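Long-range contacts in (S)-ureidoglycine aminohydrolase (Escherichia coli, PDB 1RC6), which catalyses the manganese-dependent hydrolysis of (S)-ureidoglycine to (S)-ureidoglycolate and ammonia during the anaerobic breakdown of allantoin: residues Tyr205-Gln210 and Ser248-Lys253; Lys173-Asp178 and Asp254-Val259; Ser89-Ala94 and Asn121-Asp126; Thr197-His202 and Gly231-Gln236. All coordinates share one frame; numbering follows the deposited sequence.

Overall arrangement
The chain folds into two cupin units. Contacts 1 and 4 belong to the C-terminal one, contact 3 to the N-terminal one, and contact 2 ties the tail of the chain to the loop that leads into strand 179-186. Contacts 1 and 4 have centres about 16 Å apart and touch directly: S252 O accepts a probable hydrogen bond from H202 ND1 at 2.9 Å. Between them they hold most of the residues assigned, by similarity, to manganese and substrate. Contact 2, its centre about 17 Å from that of contact 4, reaches the pocket's border where D254 packs on Q200. Contact 3 is remote, its centre about 34 Å from that of contact 4.

Contact 1 of 4, residues Tyr205-Gln210 and Ser248-Lys253; sequences YILSGQ and SYIYSK
I206 lays its CD1 methyl against Y249 CB, 3.5 Å away, on one face of the sheet. Its CG1 stands beside the backbone N (chi1 -52°), and a second turn in the same sense folds the methyl across to the neighbouring strand. Y249 CG instead lies between its own backbone N and carbonyl carbon (chi1 64°), which carries the phenol away from I206; by similarity this tyrosine binds the substrate. On the other face, Y205 CB meets I250 CG2 at 3.9 Å. Here the strands 202-208 and 247-254 run antiparallel as neighbours in the C-terminal cupin barrel, and a classic beta bulge breaks their register: L207 and S208 both face S248. S248 O therefore takes two backbone donors, S208 N at 3.0 Å and L207 N through a weak, bent bond. At the bulge, L207 CD1 reaches I250 CB, 3.9 Å away. Before it the pairing is regular, Y205 N reaching I250 O at 2.9 Å with an N-H...O angle of 162°. Beyond it the two serines meet: S248 OG donates to S208 OG over 3.0 Å, while S208 OG is itself hydrogen-bonded to A246 O. Y205 packs on I88, and L207 and I250 on Y86, of strand 81-89, part of the N-terminal cupin.

Contact 2 of 4, residues Lys173-Asp178 and Asp254-Val259; sequences KELGFD and DCNRDV
The guanidinium of R257 has D178 CB over one face, displaced toward the rim and 3.6 Å from R257 CZ, while L175 O sits at its edge, close to the plane. That single carbonyl oxygen is gripped end-on by two nitrogens, R257 NH1 at 2.7 Å and R257 NH2 at 2.8 Å. R257 NH2 has a second acceptor near the plane, N256 O, 2.7 Å away, and R257 NE bonds to V137 O, so bonds at several points of the rim fix the rotation of the group. A bend at chi2 (-73°) curls the arginine chain back over D178 to reach these carbonyls. The amide of N256 works in a similar way: F177 O lies near its plane and takes a straight bond from N256 ND2 (2.9 Å, 163°), with a weak one from the same nitrogen to K173 O. L175 CD2 covers the root of this side chain, 3.8 Å from N256 CB. Nearer strand 247-254, C255 N donates to D178 O at 3.0 Å. A leucine in place of R257 would probably leave L175 O, N256 O and V137 O without these donors and D178 CB without its flat partner, the tail held less firmly beyond N256. Side chains bonding to main-chain carbonyls, with one backbone bond, thus do the joining here: in this two-cupin fold they fasten the tail after strand 247-254 to the loop before strand 179-186, while V137, which also bonds D178 OD2, links both to the chain just after strand 127-135 of the N-terminal cupin.

Contact 3 of 4, residues Ser89-Ala94 and Asn121-Asp126; sequences SGNITA and NAQAED
Q123 places its CG between its own backbone N and carbonyl carbon (chi1 69°) and runs extended from there, which lays its amide across G90 and N91. Q123 OE1 comes within 3.5 Å of G90 CA; a CB at G90 would sit tightly against it, and the backbone angles there call for glycine as well. The side chains of N91 and Q123 cross at about a right angle, their amide planes 32° apart. N121 takes a different course, CG anti to N (chi1 -164°), and its OD1 accepts from Q123 N at 3.1 Å, an Asx turn. N121 ND2 meanwhile holds E125 O at 3.0 Å, and also H67 O, bracing the loop at both ends of the amide. The one backbone bond across the contact runs from A122 N to N91 O, 2.8 Å; S127 OG lies within hydrogen-bonding reach of both N91 O and N121 OD1, two acceptors that must share its one proton. T93 OG1 rests 3.4 Å from A122 CB. Strand 91-96 is the middle member of a three-stranded sheet, between 99-104 and 118-121, and I92 points its end into the N-terminal cupin barrel onto L66, L85 and I129.

Contact 4 of 4, residues Thr197-His202 and Gly231-Gln236; sequences THVQEH and GAYSLQ
Y233 N donates to H198 O at 2.6 Å and pins the turn of 231-236 to the end of strand 193-198; the neighbouring H198 N to S234 O bond is long and weak. H198 CG lies between its backbone N and carbonyl carbon (chi1 42°), tucking the imidazole in among buried neighbours. S234 O sits over one face of the ring, toward the rim, and H202 CD2 over the opposite one. At the ring's edge Q236 CG approaches H198 NE2 to 3.3 Å, the Q236 amide nearly coplanar with the imidazole (16° apart) although the two side chains cross at about a right angle. Farther out, V199 and Y233 run side by side, V199 CG2 3.4 Å from Y233 CE1 and V199 CB above the face of the phenol. L235 CD1 packs 3.6 Å from T197 OG1 on the opposite face of the sheet from H198. An alanine at H198 removes the imidazole and would probably leave the proposed manganese site a ligand short, with the H202 ring and Q236 CG losing the surface they rest on. H198 NE2 and H202 NE2 stand 3.8 Å apart, a convergence consistent with the manganese site assigned by similarity to E196, H198, H202 and Q236, in which the two conserved cupin motifs supply three ligands and one.

Contact 1 of 4, residues Tyr205-Gln210 and Ser248-Lys253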
loop_
_atom_site.group_PDB
_atom_site.type_symbol
_atom_site.label_atom_id
_atom_site.label_comp_id
_atom_site.label_asym_id
_atom_site.label_seq_id
_atom_site.Cartn_x
_atom_site.Cartn_y
_atom_site.Cartn_z
ATOM N N TYR A 205 -2.061 0.749 -4.829
ATOM C CA TYR A 205 -2.921 1.900 -4.622
ATOM C C TYR A 205 -2.358 2.966 -5.548
ATOM O O TYR A 205 -1.184 3.324 -5.445
ATOM C CB TYR A 205 -2.847 2.399 -3.186
ATOM C CG TYR A 205 -3.679 3.635 -2.946
ATOM C CD1 TYR A 205 -5.071 3.553 -2.842
ATOM C CD2 TYR A 205 -3.085 4.893 -2.829
ATOM C CE1 TYR A 205 -5.850 4.693 -2.624
ATOM C CE2 TYR A 205 -3.854 6.039 -2.610
ATOM C CZ TYR A 205 -5.234 5.931 -2.507
ATOM O OH TYR A 205 -5.997 7.063 -2.284
ATOM N N ILE A 206 -3.190 3.459 -6.459
ATOM C CA ILE A 206 -2.760 4.477 -7.406
ATOM C C ILE A 206 -2.590 5.803 -6.697
ATOM O O ILE A 206 -3.568 6.422 -6.275
ATOM C CB ILE A 206 -3.779 4.647 -8.509
ATOM C CG1 ILE A 206 -4.094 3.280 -9.113
ATOM C CG2 ILE A 206 -3.245 5.609 -9.558
ATOM C CD1 ILE A 206 -2.897 2.584 -9.709
ATOM N N LEU A 207 -1.338 6.233 -6.577
ATOM C CA LEU A 207 -0.997 7.477 -5.895
ATOM C C LEU A 207 -1.318 8.750 -6.657
ATOM O O LEU A 207 -1.707 9.759 -6.064
ATOM C CB LEU A 207 0.484 7.479 -5.540
ATOM C CG LEU A 207 0.863 6.522 -4.423
ATOM C CD1 LEU A 207 2.364 6.524 -4.247
ATOM C CD2 LEU A 207 0.164 6.954 -3.144
ATOM N N SER A 208 -1.144 8.714 -7.970
ATOM C CA SER A 208 -1.417 9.897 -8.761
ATOM C C SER A 208 -1.476 9.596 -10.240
ATOM O O SER A 208 -1.118 8.510 -10.691
ATOM C CB SER A 208 -0.336 10.954 -8.522
ATOM O OG SER A 208 0.875 10.582 -9.163
ATOM N N GLY A 209 -1.932 10.591 -10.990
ATOM C CA GLY A 209 -2.024 10.450 -12.420
ATOM C C GLY A 209 -3.209 9.629 -12.852
ATOM O O GLY A 209 -4.192 9.495 -12.136
ATOM N N GLN A 210 -3.096 9.067 -14.043
ATOM C CA GLN A 210 -4.150 8.267 -14.615
ATOM C C GLN A 210 -3.512 7.382 -15.661
ATOM O O GLN A 210 -2.622 7.812 -16.388
ATOM C CB GLN A 210 -5.181 9.187 -15.258
ATOM C CG GLN A 210 -6.139 8.496 -16.197
ATOM C CD GLN A 210 -7.119 9.467 -16.820
ATOM O OE1 GLN A 210 -6.718 10.488 -17.379
ATOM N NE2 GLN A 210 -8.409 9.154 -16.731
ATOM N N SER A 248 1.645 7.291 -11.029
ATOM C CA SER A 248 2.422 6.555 -10.035
ATOM C C SER A 248 1.573 5.816 -9.008
ATOM O O SER A 248 0.547 6.321 -8.548
ATOM C CB SER A 248 3.374 7.492 -9.289
ATOM O OG SER A 248 2.677 8.293 -8.355
ATOM N N TYR A 249 2.015 4.617 -8.643
ATOM C CA TYR A 249 1.311 3.825 -7.647
ATOM C C TYR A 249 2.260 3.067 -6.725
ATOM O O TYR A 249 3.370 2.702 -7.112
ATOM C CB TYR A 249 0.353 2.840 -8.315
ATOM C CG TYR A 249 1.006 1.792 -9.177
ATOM C CD1 TYR A 249 1.251 2.021 -10.532
ATOM C CD2 TYR A 249 1.333 0.543 -8.651
ATOM C CE1 TYR A 249 1.802 1.015 -11.352
ATOM C CE2 TYR A 249 1.888 -0.464 -9.453
ATOM C CZ TYR A 249 2.114 -0.220 -10.798
ATOM O OH TYR A 249 2.650 -1.222 -11.568
ATOM N N ILE A 250 1.810 2.838 -5.494
ATOM C CA ILE A 250 2.599 2.127 -4.507
ATOM C C ILE A 250 2.057 0.715 -4.426
ATOM O O ILE A 250 0.861 0.505 -4.586
ATOM C CB ILE A 250 2.493 2.812 -3.134
ATOM C CG1 ILE A 250 3.394 2.102 -2.123
ATOM C CG2 ILE A 250 1.027 2.843 -2.676
ATOM C CD1 ILE A 250 3.570 2.876 -0.842
ATOM N N TYR A 251 2.929 -0.259 -4.188
ATOM C CA TYR A 251 2.471 -1.633 -4.110
ATOM C C TYR A 251 3.371 -2.558 -3.315
ATOM O O TYR A 251 4.595 -2.422 -3.325
ATOM C CB TYR A 251 2.281 -2.209 -5.517
ATOM C CG TYR A 251 3.565 -2.550 -6.238
ATOM C CD1 TYR A 251 4.253 -1.584 -6.988
ATOM C CD2 TYR A 251 4.088 -3.844 -6.185
ATOM C CE1 TYR A 251 5.431 -1.905 -7.674
ATOM C CE2 TYR A 251 5.271 -4.175 -6.868
ATOM C CZ TYR A 251 5.931 -3.202 -7.606
ATOM O OH TYR A 251 7.099 -3.534 -8.259
ATOM N N SER A 252 2.743 -3.518 -2.650
ATOM C CA SER A 252 3.438 -4.491 -1.834
ATOM C C SER A 252 3.890 -5.696 -2.644
ATOM O O SER A 252 3.490 -5.877 -3.784
ATOM C CB SER A 252 2.536 -4.942 -0.696
ATOM O OG SER A 252 1.272 -5.347 -1.182
ATOM N N LYS A 253 4.723 -6.524 -2.029
ATOM C CA LYS A 253 5.278 -7.700 -2.673
ATOM C C LYS A 253 6.018 -8.518 -1.626
ATOM O O LYS A 253 6.922 -8.012 -0.981
ATOM C CB LYS A 253 6.256 -7.242 -3.757
ATOM C CG LYS A 253 7.356 -8.228 -4.105
ATOM C CD LYS A 253 8.533 -7.525 -4.790
ATOM C CE LYS A 253 9.578 -8.515 -5.321
ATOM N NZ LYS A 253 9.072 -9.370 -6.447
#

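Contact 2 of 4, residues Lys173-Asp178 and Asp254-Val259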
loop_
_atom_site.group_PDB
_atom_site.type_symbol
_atom_site.label_atom_id
_atom_site.label_comp_id
_atom_site.label_asym_id
_atom_site.label_seq_id
_atom_site.Cartn_x
_atom_site.Cartn_y
_atom_site.Cartn_z
ATOM N N LYS A 173 16.823 -5.288 1.064
ATOM C CA LYS A 173 16.642 -6.540 0.330
ATOM C C LYS A 173 17.081 -7.772 1.120
ATOM O O LYS A 173 16.776 -8.890 0.734
ATOM C CB LYS A 173 17.430 -6.489 -0.978
ATOM C CG LYS A 173 17.311 -5.169 -1.716
ATOM C CD LYS A 173 15.950 -4.995 -2.358
ATOM C CE LYS A 173 15.973 -5.476 -3.797
ATOM N NZ LYS A 173 16.875 -4.642 -4.647
ATOM N N GLU A 174 17.803 -7.573 2.216
ATOM C CA GLU A 174 18.287 -8.675 3.046
ATOM C C GLU A 174 17.202 -9.672 3.459
ATOM O O GLU A 174 16.061 -9.300 3.741
ATOM C CB GLU A 174 18.972 -8.133 4.313
ATOM C CG GLU A 174 20.403 -7.649 4.129
ATOM C CD GLU A 174 20.540 -6.571 3.066
ATOM O OE1 GLU A 174 19.894 -5.508 3.196
ATOM O OE2 GLU A 174 21.304 -6.786 2.098
ATOM N N LEU A 175 17.585 -10.941 3.525
ATOM C CA LEU A 175 16.672 -12.005 3.895
ATOM C C LEU A 175 15.974 -11.736 5.206
ATOM O O LEU A 175 14.989 -12.401 5.535
ATOM C CB LEU A 175 17.416 -13.332 3.996
ATOM C CG LEU A 175 18.231 -13.735 2.763
ATOM C CD1 LEU A 175 18.826 -15.105 2.987
ATOM C CD2 LEU A 175 17.346 -13.727 1.524
ATOM N N GLY A 176 16.494 -10.776 5.968
ATOM C CA GLY A 176 15.878 -10.440 7.238
ATOM C C GLY A 176 14.457 -10.021 6.932
ATOM O O GLY A 176 13.522 -10.268 7.721
ATOM N N PHE A 177 14.301 -9.398 5.764
ATOM C CA PHE A 177 13.000 -8.943 5.306
ATOM C C PHE A 177 12.340 -9.987 4.410
ATOM O O PHE A 177 12.985 -10.595 3.563
ATOM C CB PHE A 177 13.140 -7.619 4.562
ATOM C CG PHE A 177 13.453 -6.452 5.458
ATOM C CD1 PHE A 177 12.454 -5.566 5.841
ATOM C CD2 PHE A 177 14.737 -6.265 5.955
ATOM C CE1 PHE A 177 12.733 -4.515 6.710
ATOM C CE2 PHE A 177 15.023 -5.228 6.815
ATOM C CZ PHE A 177 14.022 -4.350 7.196
ATOM N N ASP A 178 11.044 -10.189 4.621
ATOM C CA ASP A 178 10.279 -11.148 3.853
ATOM C C ASP A 178 9.253 -10.425 2.973
ATOM O O ASP A 178 8.292 -11.027 2.505
ATOM C CB ASP A 178 9.577 -12.117 4.804
ATOM C CG ASP A 178 8.487 -11.449 5.617
ATOM O OD1 ASP A 178 8.354 -10.208 5.547
ATOM O OD2 ASP A 178 7.762 -12.175 6.335
ATOM N N ASP A 254 5.627 -9.770 -1.438
ATOM C CA ASP A 254 6.317 -10.642 -0.485
ATOM C C ASP A 254 7.553 -11.180 -1.217
ATOM O O ASP A 254 7.545 -11.308 -2.445
ATOM C CB ASP A 254 5.424 -11.811 -0.065
ATOM C CG ASP A 254 5.015 -12.678 -1.236
ATOM O OD1 ASP A 254 4.188 -12.229 -2.056
ATOM O OD2 ASP A 254 5.527 -13.804 -1.346
ATOM N N CYS A 255 8.610 -11.497 -0.475
ATOM C CA CYS A 255 9.830 -11.985 -1.102
ATOM C C CYS A 255 10.797 -12.654 -0.146
ATOM O O CYS A 255 10.552 -12.742 1.055
ATOM C CB CYS A 255 10.547 -10.824 -1.770
ATOM S SG CYS A 255 10.938 -9.498 -0.595
ATOM N N ASN A 256 11.910 -13.119 -0.709
ATOM C CA ASN A 256 12.974 -13.782 0.039
ATOM C C ASN A 256 12.575 -15.004 0.859
ATOM O O ASN A 256 13.274 -15.357 1.811
ATOM C CB ASN A 256 13.671 -12.796 0.979
ATOM C CG ASN A 256 14.196 -11.563 0.263
ATOM O OD1 ASN A 256 14.524 -11.590 -0.934
ATOM N ND2 ASN A 256 14.301 -10.471 1.011
ATOM N N ARG A 257 11.483 -15.668 0.510
ATOM C CA ARG A 257 11.094 -16.842 1.278
ATOM C C ARG A 257 10.714 -18.029 0.413
ATOM O O ARG A 257 10.202 -17.864 -0.693
ATOM C CB ARG A 257 9.933 -16.499 2.210
ATOM C CG ARG A 257 10.293 -15.511 3.290
ATOM C CD ARG A 257 11.168 -16.150 4.369
ATOM N NE ARG A 257 11.512 -15.201 5.435
ATOM C CZ ARG A 257 12.468 -14.278 5.345
ATOM N NH1 ARG A 257 12.696 -13.459 6.363
ATOM N NH2 ARG A 257 13.207 -14.184 4.244
ATOM N N ASP A 258 10.980 -19.228 0.916
ATOM C CA ASP A 258 10.630 -20.453 0.204
ATOM C C ASP A 258 9.148 -20.649 0.485
ATOM O O ASP A 258 8.568 -19.933 1.295
ATOM C CB ASP A 258 11.415 -21.637 0.767
ATOM C CG ASP A 258 11.232 -22.907 -0.038
ATOM O OD1 ASP A 258 11.661 -23.968 0.452
ATOM O OD2 ASP A 258 10.679 -22.864 -1.157
ATOM N N VAL A 259 8.518 -21.604 -0.179
ATOM C CA VAL A 259 7.117 -21.833 0.084
ATOM C C VAL A 259 7.008 -23.046 0.967
ATOM O O VAL A 259 7.446 -24.126 0.595
ATOM C CB VAL A 259 6.328 -22.065 -1.200
ATOM C CG1 VAL A 259 4.950 -22.613 -0.868
ATOM C CG2 VAL A 259 6.208 -20.759 -1.955
#

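Contact 3 of 4, residues Ser89-Ala94 and Asn121-Asp126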
loop_
_atom_site.group_PDB
_atom_site.type_symbol
_atom_site.label_atom_id
_atom_site.label_comp_id
_atom_site.label_asym_id
_atom_site.label_seq_id
_atom_site.Cartn_x
_atom_site.Cartn_y
_atom_site.Cartn_z
ATOM N N SER A 89 -0.623 11.778 1.863
ATOM C CA SER A 89 -0.659 13.232 1.855
ATOM C C SER A 89 -0.900 13.771 3.266
ATOM O O SER A 89 -1.498 13.093 4.107
ATOM C CB SER A 89 -1.782 13.713 0.961
ATOM O OG SER A 89 -3.020 13.459 1.597
ATOM N N GLY A 90 -0.429 14.991 3.519
ATOM C CA GLY A 90 -0.619 15.590 4.823
ATOM C C GLY A 90 0.579 15.393 5.709
ATOM O O GLY A 90 1.691 15.217 5.226
ATOM N N ASN A 91 0.346 15.414 7.017
ATOM C CA ASN A 91 1.421 15.249 7.983
ATOM C C ASN A 91 0.915 14.540 9.195
ATOM O O ASN A 91 -0.104 14.932 9.763
ATOM C CB ASN A 91 1.981 16.603 8.417
ATOM C CG ASN A 91 2.908 17.190 7.398
ATOM O OD1 ASN A 91 2.463 17.696 6.373
ATOM N ND2 ASN A 91 4.217 17.109 7.660
ATOM N N ILE A 92 1.644 13.510 9.603
ATOM C CA ILE A 92 1.266 12.733 10.766
ATOM C C ILE A 92 2.456 12.557 11.693
ATOM O O ILE A 92 3.586 12.926 11.368
ATOM C CB ILE A 92 0.763 11.324 10.366
ATOM C CG1 ILE A 92 1.936 10.462 9.918
ATOM C CG2 ILE A 92 -0.236 11.423 9.227
ATOM C CD1 ILE A 92 1.754 9.014 10.281
ATOM N N THR A 93 2.190 11.977 12.852
ATOM C CA THR A 93 3.219 11.733 13.837
ATOM C C THR A 93 3.105 10.276 14.223
ATOM O O THR A 93 2.152 9.863 14.878
ATOM C CB THR A 93 3.014 12.622 15.080
ATOM O OG1 THR A 93 3.158 13.990 14.701
ATOM C CG2 THR A 93 4.031 12.290 16.164
ATOM N N ALA A 94 4.079 9.491 13.801
ATOM C CA ALA A 94 4.069 8.073 14.103
ATOM C C ALA A 94 4.995 7.782 15.261
ATOM O O ALA A 94 5.932 8.538 15.529
ATOM C CB ALA A 94 4.502 7.283 12.885
ATOM N N ASN A 121 -2.819 12.253 13.262
ATOM C CA ASN A 121 -2.750 13.361 12.350
ATOM C C ASN A 121 -1.986 14.453 13.080
ATOM O O ASN A 121 -2.239 14.718 14.257
ATOM C CB ASN A 121 -4.142 13.846 12.027
ATOM C CG ASN A 121 -4.155 14.721 10.830
ATOM O OD1 ASN A 121 -3.110 15.177 10.370
ATOM N ND2 ASN A 121 -5.339 14.978 10.307
ATOM N N ALA A 122 -1.053 15.086 12.382
ATOM C CA ALA A 122 -0.241 16.131 12.989
ATOM C C ALA A 122 -0.635 17.513 12.502
ATOM O O ALA A 122 -0.017 18.510 12.881
ATOM C CB ALA A 122 1.224 15.879 12.708
ATOM N N GLN A 123 -1.667 17.584 11.667
ATOM C CA GLN A 123 -2.108 18.873 11.163
ATOM C C GLN A 123 -3.600 19.085 11.346
ATOM O O GLN A 123 -4.301 18.210 11.828
ATOM C CB GLN A 123 -1.715 19.022 9.697
ATOM C CG GLN A 123 -2.450 18.126 8.730
ATOM C CD GLN A 123 -1.918 18.278 7.312
ATOM O OE1 GLN A 123 -2.625 18.019 6.334
ATOM N NE2 GLN A 123 -0.657 18.696 7.197
ATOM N N ALA A 124 -4.082 20.261 10.973
ATOM C CA ALA A 124 -5.496 20.584 11.118
ATOM C C ALA A 124 -6.351 19.896 10.070
ATOM O O ALA A 124 -7.383 19.316 10.387
ATOM C CB ALA A 124 -5.691 22.083 11.041
ATOM N N GLU A 125 -5.919 19.972 8.818
ATOM C CA GLU A 125 -6.641 19.361 7.716
ATOM C C GLU A 125 -6.426 17.860 7.757
ATOM O O GLU A 125 -5.548 17.370 8.457
ATOM C CB GLU A 125 -6.143 19.905 6.379
ATOM C CG GLU A 125 -5.705 21.358 6.401
ATOM C CD GLU A 125 -4.295 21.536 6.945
ATOM O OE1 GLU A 125 -4.058 21.237 8.133
ATOM O OE2 GLU A 125 -3.413 21.976 6.177
ATOM N N ASP A 126 -7.227 17.133 6.992
ATOM C CA ASP A 126 -7.123 15.687 6.949
ATOM C C ASP A 126 -5.809 15.200 6.358
ATOM O O ASP A 126 -5.308 15.746 5.377
ATOM C CB ASP A 126 -8.289 15.085 6.151
ATOM C CG ASP A 126 -9.612 15.165 6.893
ATOM O OD1 ASP A 126 -9.595 15.260 8.140
ATOM O OD2 ASP A 126 -10.672 15.115 6.237
#

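Contact 4 of 4, residues Thr197-His202 and Gly231-Gln236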
loop_
_atom_site.group_PDB
_atom_site.type_symbol
_atom_site.label_atom_id
_atom_site.label_comp_id
_atom_site.label_asym_id
_atom_site.label_seq_id
_atom_site.Cartn_x
_atom_site.Cartn_y
_atom_site.Cartn_z
ATOM N N THR A 197 4.311 -11.057 -14.519
ATOM C CA THR A 197 3.617 -12.303 -14.208
ATOM C C THR A 197 4.252 -12.738 -12.892
ATOM O O THR A 197 5.454 -12.547 -12.697
ATOM C CB THR A 197 3.864 -13.352 -15.287
ATOM O OG1 THR A 197 3.539 -12.787 -16.564
ATOM C CG2 THR A 197 3.002 -14.591 -15.039
ATOM N N HIS A 198 3.481 -13.338 -11.993
ATOM C CA HIS A 198 4.061 -13.669 -10.700
ATOM C C HIS A 198 3.284 -14.624 -9.808
ATOM O O HIS A 198 2.055 -14.661 -9.832
ATOM C CB HIS A 198 4.254 -12.357 -9.949
ATOM C CG HIS A 198 3.088 -11.426 -10.093
ATOM N ND1 HIS A 198 1.870 -11.661 -9.491
ATOM C CD2 HIS A 198 2.926 -10.308 -10.842
ATOM C CE1 HIS A 198 1.008 -10.732 -9.865
ATOM N NE2 HIS A 198 1.624 -9.899 -10.685
ATOM N N VAL A 199 4.026 -15.379 -9.004
ATOM C CA VAL A 199 3.439 -16.306 -8.039
ATOM C C VAL A 199 3.041 -15.458 -6.825
ATOM O O VAL A 199 2.122 -15.800 -6.079
ATOM C CB VAL A 199 4.466 -17.384 -7.583
ATOM C CG1 VAL A 199 3.952 -18.126 -6.349
ATOM C CG2 VAL A 199 4.720 -18.370 -8.710
ATOM N N GLN A 200 3.739 -14.338 -6.645
ATOM C CA GLN A 200 3.472 -13.440 -5.528
ATOM C C GLN A 200 2.342 -12.458 -5.806
ATOM O O GLN A 200 2.222 -11.914 -6.907
ATOM C CB GLN A 200 4.732 -12.645 -5.140
ATOM C CG GLN A 200 6.032 -13.047 -5.840
ATOM C CD GLN A 200 6.112 -12.552 -7.279
ATOM O OE1 GLN A 200 5.964 -11.355 -7.546
ATOM N NE2 GLN A 200 6.353 -13.472 -8.211
ATOM N N GLU A 201 1.520 -12.236 -4.785
ATOM C CA GLU A 201 0.399 -11.308 -4.870
ATOM C C GLU A 201 0.934 -9.878 -4.906
ATOM O O GLU A 201 2.127 -9.636 -4.719
ATOM C CB GLU A 201 -0.485 -11.437 -3.635
ATOM C CG GLU A 201 -0.849 -12.845 -3.242
ATOM C CD GLU A 201 -1.034 -12.981 -1.738
ATOM O OE1 GLU A 201 -1.650 -13.973 -1.306
ATOM O OE2 GLU A 201 -0.556 -12.105 -0.986
ATOM N N HIS A 202 0.037 -8.933 -5.136
ATOM C CA HIS A 202 0.404 -7.532 -5.154
ATOM C C HIS A 202 -0.811 -6.739 -4.717
ATOM O O HIS A 202 -1.944 -7.144 -4.960
ATOM C CB HIS A 202 0.829 -7.082 -6.561
ATOM C CG HIS A 202 2.167 -7.599 -6.983
ATOM N ND1 HIS A 202 3.298 -7.460 -6.206
ATOM C CD2 HIS A 202 2.558 -8.259 -8.099
ATOM C CE1 HIS A 202 4.327 -8.012 -6.824
ATOM N NE2 HIS A 202 3.906 -8.504 -7.974
ATOM N N GLY A 231 -3.749 -11.057 -7.727
ATOM C CA GLY A 231 -3.522 -12.335 -7.074
ATOM C C GLY A 231 -2.330 -13.150 -7.550
ATOM O O GLY A 231 -1.643 -12.789 -8.508
ATOM N N ALA A 232 -2.085 -14.262 -6.867
ATOM C CA ALA A 232 -0.980 -15.147 -7.212
ATOM C C ALA A 232 -1.243 -15.849 -8.550
ATOM O O ALA A 232 -2.324 -16.416 -8.777
ATOM C CB ALA A 232 -0.773 -16.176 -6.104
ATOM N N TYR A 233 -0.242 -15.802 -9.426
ATOM C CA TYR A 233 -0.324 -16.404 -10.746
ATOM C C TYR A 233 -1.250 -15.589 -11.642
ATOM O O TYR A 233 -2.231 -16.105 -12.161
ATOM C CB TYR A 233 -0.838 -17.836 -10.647
ATOM C CG TYR A 233 0.041 -18.768 -9.848
ATOM C CD1 TYR A 233 1.202 -19.319 -10.394
ATOM C CD2 TYR A 233 -0.310 -19.129 -8.552
ATOM C CE1 TYR A 233 1.988 -20.213 -9.668
ATOM C CE2 TYR A 233 0.462 -20.014 -7.813
ATOM C CZ TYR A 233 1.609 -20.560 -8.367
ATOM O OH TYR A 233 2.352 -21.447 -7.604
ATOM N N SER A 234 -0.936 -14.310 -11.816
ATOM C CA SER A 234 -1.733 -13.434 -12.665
ATOM C C SER A 234 -0.805 -12.571 -13.521
ATOM O O SER A 234 0.358 -12.365 -13.159
ATOM C CB SER A 234 -2.636 -12.545 -11.800
ATOM O OG SER A 234 -1.887 -11.694 -10.943
ATOM N N LEU A 235 -1.303 -12.081 -14.658
ATOM C CA LEU A 235 -0.492 -11.228 -15.531
ATOM C C LEU A 235 -0.983 -9.790 -15.525
ATOM O O LEU A 235 -2.139 -9.517 -15.846
ATOM C CB LEU A 235 -0.493 -11.749 -16.969
ATOM C CG LEU A 235 -0.037 -10.726 -18.030
ATOM C CD1 LEU A 235 1.310 -10.114 -17.661
ATOM C CD2 LEU A 235 0.047 -11.411 -19.379
ATOM N N GLN A 236 -0.082 -8.873 -15.184
ATOM C CA GLN A 236 -0.411 -7.457 -15.111
ATOM C C GLN A 236 0.209 -6.663 -16.257
ATOM O O GLN A 236 1.084 -7.148 -16.968
ATOM C CB GLN A 236 0.079 -6.883 -13.777
ATOM C CG GLN A 236 -0.055 -7.845 -12.592
ATOM C CD GLN A 236 -1.499 -8.192 -12.257
ATOM O OE1 GLN A 236 -1.761 -9.090 -11.455
ATOM N NE2 GLN A 236 -2.442 -7.476 -12.864
#